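Local coordinates for ancylostoma secreted protein 1 (Necator americanus, PDB 3NT8) that is a secreted two-CAP-domain hookworm protein, probably associated with the transition of infective larvae to parasitism, at residues S283-S296 and A373-Q386. Sequence-based numbering, arbitrary orientation.
Sequences SAIRHGNKCVYQHS and AVVFCNDFTFGVCQ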
loop_
_atom_site.group_PDB
_atom_site.type_symbol
_atom_site.label_atom_id
_atom_site.label_comp_id
_atom_site.label_asym_id
_atom_site.label_seq_id
_atom_site.Cartn_x
_atom_site.Cartn_y
_atom_site.Cartn_z
ATOM N N SER A 283 5.450 7.373 -22.364
ATOM C CA SER A 283 4.901 8.702 -22.153
ATOM C C SER A 283 4.732 8.980 -20.644
ATOM O O SER A 283 4.883 10.116 -20.142
ATOM C CB SER A 283 3.570 8.829 -22.930
ATOM O OG SER A 283 2.966 10.049 -22.664
ATOM N N ALA A 284 4.342 7.963 -19.889
ATOM C CA ALA A 284 4.293 8.212 -18.448
ATOM C C ALA A 284 5.674 8.400 -17.828
ATOM O O ALA A 284 5.788 9.158 -16.861
ATOM C CB ALA A 284 3.590 7.203 -17.756
ATOM N N ILE A 285 6.683 7.707 -18.360
ATOM C CA ILE A 285 8.070 7.822 -17.913
ATOM C C ILE A 285 8.636 9.228 -18.132
ATOM O O ILE A 285 9.286 9.747 -17.246
ATOM C CB ILE A 285 8.982 6.784 -18.580
ATOM C CG1 ILE A 285 8.618 5.384 -18.072
ATOM C CG2 ILE A 285 10.480 7.106 -18.318
ATOM C CD1 ILE A 285 9.424 4.288 -18.677
ATOM N N ARG A 286 8.317 9.851 -19.275
ATOM C CA ARG A 286 8.768 11.194 -19.586
ATOM C C ARG A 286 8.321 12.234 -18.603
ATOM O O ARG A 286 9.092 13.118 -18.237
ATOM C CB ARG A 286 8.252 11.576 -20.974
ATOM C CG ARG A 286 9.208 11.100 -22.067
ATOM C CD ARG A 286 8.933 11.843 -23.383
ATOM N NE ARG A 286 7.636 11.458 -23.893
ATOM C CZ ARG A 286 7.406 10.380 -24.627
ATOM N NH1 ARG A 286 8.417 9.583 -24.954
ATOM N NH2 ARG A 286 6.163 10.146 -25.062
ATOM N N HIS A 287 7.050 12.141 -18.222
ATOM C CA HIS A 287 6.508 12.999 -17.241
ATOM C C HIS A 287 6.970 12.665 -15.810
ATOM O O HIS A 287 7.318 13.571 -14.995
ATOM C CB HIS A 287 5.014 12.923 -17.335
ATOM C CG HIS A 287 4.334 13.771 -16.323
ATOM N ND1 HIS A 287 4.558 15.122 -16.228
ATOM C CD2 HIS A 287 3.479 13.454 -15.321
ATOM C CE1 HIS A 287 3.851 15.606 -15.229
ATOM N NE2 HIS A 287 3.189 14.617 -14.662
ATOM N N GLY A 288 6.963 11.387 -15.476
ATOM C CA GLY A 288 7.558 10.954 -14.211
ATOM C C GLY A 288 8.966 11.500 -13.932
ATOM O O GLY A 288 9.228 11.985 -12.808
ATOM N N ASN A 289 9.875 11.401 -14.913
ATOM C CA ASN A 289 11.308 11.818 -14.752
ATOM C C ASN A 289 11.516 13.334 -14.438
ATOM O O ASN A 289 12.544 13.756 -13.928
ATOM C CB ASN A 289 12.118 11.382 -15.980
ATOM C CG ASN A 289 12.237 9.878 -16.087
ATOM O OD1 ASN A 289 11.893 9.170 -15.135
ATOM N ND2 ASN A 289 12.711 9.367 -17.237
ATOM N N LYS A 290 10.494 14.132 -14.693
ATOM C CA LYS A 290 10.556 15.564 -14.386
ATOM C C LYS A 290 10.457 15.882 -12.905
ATOM O O LYS A 290 10.913 16.949 -12.482
ATOM C CB LYS A 290 9.471 16.318 -15.154
ATOM C CG LYS A 290 9.768 16.388 -16.636
ATOM C CD LYS A 290 8.618 17.126 -17.324
ATOM C CE LYS A 290 8.745 17.006 -18.829
ATOM N NZ LYS A 290 7.561 17.577 -19.467
ATOM N N CYS A 291 9.846 14.987 -12.136
ATOM C CA CYS A 291 9.843 15.069 -10.673
ATOM C C CYS A 291 9.073 16.261 -10.114
ATOM O O CYS A 291 9.271 16.690 -8.959
ATOM C CB CYS A 291 11.268 15.034 -10.127
ATOM S SG CYS A 291 11.913 13.403 -10.112
ATOM N N VAL A 292 8.186 16.794 -10.946
ATOM C CA VAL A 292 7.244 17.783 -10.487
ATOM C C VAL A 292 5.822 17.140 -10.272
ATOM O O VAL A 292 5.138 16.714 -11.222
ATOM C CB VAL A 292 7.127 19.002 -11.480
ATOM C CG1 VAL A 292 6.282 20.073 -10.854
ATOM C CG2 VAL A 292 8.552 19.569 -11.948
ATOM N N TYR A 293 5.382 17.136 -9.018
ATOM C CA TYR A 293 4.096 16.553 -8.664
ATOM C C TYR A 293 2.904 17.359 -9.212
ATOM O O TYR A 293 2.324 18.212 -8.530
ATOM C CB TYR A 293 4.011 16.326 -7.153
ATOM C CG TYR A 293 2.708 15.676 -6.806
ATOM C CD1 TYR A 293 2.472 14.353 -7.194
ATOM C CD2 TYR A 293 1.707 16.379 -6.128
ATOM C CE1 TYR A 293 1.280 13.730 -6.925
ATOM C CE2 TYR A 293 0.515 15.760 -5.832
ATOM C CZ TYR A 293 0.313 14.421 -6.251
ATOM O OH TYR A 293 -0.837 13.790 -5.988
ATOM N N GLN A 294 2.545 17.098 -10.464
ATOM C CA GLN A 294 1.409 17.780 -11.058
ATOM C C GLN A 294 1.040 16.997 -12.304
ATOM O O GLN A 294 1.761 16.073 -12.700
ATOM C CB GLN A 294 1.736 19.273 -11.386
ATOM C CG GLN A 294 3.047 19.485 -12.154
ATOM C CD GLN A 294 3.255 20.888 -12.734
ATOM O OE1 GLN A 294 2.777 21.893 -12.197
ATOM N NE2 GLN A 294 4.005 20.954 -13.825
ATOM N N HIS A 295 -0.076 17.341 -12.925
ATOM C CA HIS A 295 -0.383 16.743 -14.231
ATOM C C HIS A 295 0.545 17.215 -15.304
ATOM O O HIS A 295 0.934 18.391 -15.301
ATOM C CB HIS A 295 -1.791 17.050 -14.630
ATOM C CG HIS A 295 -2.759 16.102 -14.020
ATOM N ND1 HIS A 295 -2.838 14.779 -14.417
ATOM C CD2 HIS A 295 -3.654 16.259 -13.017
ATOM C CE1 HIS A 295 -3.763 14.175 -13.701
ATOM N NE2 HIS A 295 -4.266 15.045 -12.839
ATOM N N SER A 296 0.913 16.318 -16.209
ATOM C CA SER A 296 1.442 16.733 -17.482
ATOM C C SER A 296 0.379 17.472 -18.311
ATOM O O SER A 296 -0.846 17.282 -18.154
ATOM C CB SER A 296 1.927 15.538 -18.277
ATOM O OG SER A 296 0.858 14.611 -18.499
ATOM N N ALA A 373 4.506 4.671 -14.534
ATOM C CA ALA A 373 5.881 4.856 -14.093
ATOM C C ALA A 373 5.965 5.076 -12.599
ATOM O O ALA A 373 5.090 5.646 -12.024
ATOM C CB ALA A 373 6.549 6.010 -14.845
ATOM N N VAL A 374 7.032 4.599 -11.963
ATOM C CA VAL A 374 7.305 4.928 -10.571
ATOM C C VAL A 374 8.751 5.447 -10.548
ATOM O O VAL A 374 9.708 4.715 -10.897
ATOM C CB VAL A 374 7.172 3.699 -9.593
ATOM C CG1 VAL A 374 7.406 4.118 -8.152
ATOM C CG2 VAL A 374 5.798 3.062 -9.621
ATOM N N VAL A 375 8.907 6.705 -10.135
ATOM C CA VAL A 375 10.197 7.424 -10.275
ATOM C C VAL A 375 10.639 7.811 -8.870
ATOM O O VAL A 375 9.817 8.339 -8.071
ATOM C CB VAL A 375 10.096 8.709 -11.179
ATOM C CG1 VAL A 375 11.503 9.312 -11.448
ATOM C CG2 VAL A 375 9.490 8.389 -12.518
ATOM N N PHE A 376 11.903 7.533 -8.538
ATOM C CA PHE A 376 12.415 7.968 -7.221
ATOM C C PHE A 376 12.910 9.399 -7.340
ATOM O O PHE A 376 13.950 9.662 -7.946
ATOM C CB PHE A 376 13.507 7.066 -6.684
ATOM C CG PHE A 376 13.085 5.609 -6.459
ATOM C CD1 PHE A 376 11.799 5.279 -6.049
ATOM C CD2 PHE A 376 14.005 4.591 -6.590
ATOM C CE1 PHE A 376 11.432 3.948 -5.826
ATOM C CE2 PHE A 376 13.645 3.256 -6.372
ATOM C CZ PHE A 376 12.322 2.951 -5.985
ATOM N N CYS A 377 12.147 10.334 -6.791
ATOM C CA CYS A 377 12.535 11.716 -6.823
ATOM C C CYS A 377 13.184 12.024 -5.468
ATOM O O CYS A 377 13.033 11.249 -4.511
ATOM C CB CYS A 377 11.324 12.588 -7.124
ATOM S SG CYS A 377 10.618 12.346 -8.824
ATOM N N ASN A 378 13.931 13.123 -5.381
ATOM C CA ASN A 378 14.683 13.391 -4.148
ATOM C C ASN A 378 13.801 13.857 -2.964
ATOM O O ASN A 378 14.254 14.019 -1.807
ATOM C CB ASN A 378 15.882 14.322 -4.418
ATOM C CG ASN A 378 15.508 15.597 -5.189
ATOM O OD1 ASN A 378 14.441 16.202 -4.986
ATOM N ND2 ASN A 378 16.418 16.027 -6.055
ATOM N N ASP A 379 12.528 13.999 -3.255
ATOM C CA ASP A 379 11.592 14.640 -2.372
ATOM C C ASP A 379 10.366 13.720 -2.042
ATOM O O ASP A 379 9.584 13.982 -1.095
ATOM C CB ASP A 379 11.144 15.919 -3.078
ATOM C CG ASP A 379 10.511 16.902 -2.149
ATOM O OD1 ASP A 379 11.226 17.883 -1.816
ATOM O OD2 ASP A 379 9.320 16.686 -1.765
ATOM N N PHE A 380 10.201 12.658 -2.829
ATOM C CA PHE A 380 9.031 11.787 -2.728
ATOM C C PHE A 380 9.212 10.724 -3.758
ATOM O O PHE A 380 10.005 10.915 -4.689
ATOM C CB PHE A 380 7.705 12.517 -2.950
ATOM C CG PHE A 380 7.694 13.476 -4.128
ATOM C CD1 PHE A 380 7.488 13.025 -5.423
ATOM C CD2 PHE A 380 7.809 14.851 -3.922
ATOM C CE1 PHE A 380 7.461 13.927 -6.515
ATOM C CE2 PHE A 380 7.791 15.782 -5.014
ATOM C CZ PHE A 380 7.624 15.305 -6.311
ATOM N N THR A 381 8.543 9.582 -3.559
ATOM C CA THR A 381 8.415 8.567 -4.622
ATOM C C THR A 381 7.185 8.980 -5.469
ATOM O O THR A 381 6.115 9.156 -4.949
ATOM C CB THR A 381 8.251 7.173 -4.040
ATOM O OG1 THR A 381 9.296 6.926 -3.083
ATOM C CG2 THR A 381 8.285 6.116 -5.104
ATOM N N PHE A 382 7.359 9.106 -6.779
ATOM C CA PHE A 382 6.367 9.671 -7.706
ATOM C C PHE A 382 5.803 8.570 -8.598
ATOM O O PHE A 382 6.555 7.822 -9.198
ATOM C CB PHE A 382 7.102 10.748 -8.550
ATOM C CG PHE A 382 6.200 11.565 -9.477
ATOM C CD1 PHE A 382 4.878 11.754 -9.170
ATOM C CD2 PHE A 382 6.710 12.166 -10.640
ATOM C CE1 PHE A 382 4.055 12.520 -9.998
ATOM C CE2 PHE A 382 5.900 12.916 -11.449
ATOM C CZ PHE A 382 4.558 13.101 -11.109
ATOM N N GLY A 383 4.471 8.437 -8.643
ATOM C CA GLY A 383 3.807 7.386 -9.417
ATOM C C GLY A 383 2.858 8.025 -10.443
ATOM O O GLY A 383 2.049 8.879 -10.085
ATOM N N VAL A 384 3.031 7.688 -11.714
ATOM C CA VAL A 384 2.219 8.250 -12.828
ATOM C C VAL A 384 1.633 7.084 -13.629
ATOM O O VAL A 384 2.369 6.167 -14.045
ATOM C CB VAL A 384 3.043 9.174 -13.801
ATOM C CG1 VAL A 384 2.124 9.724 -15.015
ATOM C CG2 VAL A 384 3.747 10.344 -13.072
ATOM N N CYS A 385 0.320 7.063 -13.828
ATOM C CA CYS A 385 -0.236 6.163 -14.837
ATOM C C CYS A 385 -1.001 6.935 -15.926
ATOM O O CYS A 385 -1.744 7.876 -15.652
ATOM C CB CYS A 385 -1.232 5.188 -14.213
ATOM S SG CYS A 385 -0.492 3.883 -13.214
ATOM N N GLN A 386 -0.902 6.445 -17.148
ATOM C CA GLN A 386 -1.549 7.106 -18.298
ATOM C C GLN A 386 -2.431 6.102 -19.007
ATOM O O GLN A 386 -2.203 4.914 -18.957
ATOM C CB GLN A 386 -0.522 7.737 -19.268
ATOM C CG GLN A 386 0.131 9.030 -18.736
ATOM C CD GLN A 386 1.069 9.687 -19.751
ATOM O OE1 GLN A 386 1.173 9.268 -20.911
ATOM N NE2 GLN A 386 1.743 10.745 -19.307
HETATM O O HOH W 1 3.715 12.701 -20.358
#
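In the second CAP domain, the C-terminal turns of helix 278-288 pack on one face of a beta hairpin, where Ala284 and Gly288 meet Ala373, Val375, Phe382 and Val384. Hairpin strands 369-376 and 381-388 are the central pair of a mixed four-stranded sheet. Helix segment 283-288 runs roughly along the first of them, at 24°, its axis 7.9 Å away. Gly288 lets the helix end sit close: Val375 CG2, 3.5 Å from Gly288 C, takes up room that a beta carbon would need. Beside it, the Phe382 ring turns its edge to the glycine carbonyl; Gly288 O sits in the ring plane, 3.3 Å from Phe382 CD2, while Val384 CG2 lies over one face, toward the rim. With CG anti to the backbone N (chi1 -174°), the Phe382 ring is carried up from the strand against the helix end, and directs its edge at the face of His287 in an offset edge-to-face pair with planes at 68°. The turn of the His287 ring is set in part by NE2 donating to Gln294 O at 2.8 Å, which ties the following loop back onto the helix; Ser296 CB lies over one face near the rim. Helix and hairpin form part of the alpha-beta-alpha sandwich of CAP proteins, and a disulfide joins the loop after the helix to the hairpin: Cys291 SG to Cys377 SG, 2.1 Å. Next to this bridge, Phe380 CZ approaches Tyr293 CB to 3.8 Å, and Phe382 CE1 meets the edge of the Tyr293 ring, 3.7 Å from Tyr293 CD1. At the far end, Ser283 OG donates to Gln386 OE1 at 2.6 Å, in the carbonyl plane on a lone pair. Gln386 NE2 donates to a water, which donates to Ser283 O, and also bonds Glu306 of strand 305-311.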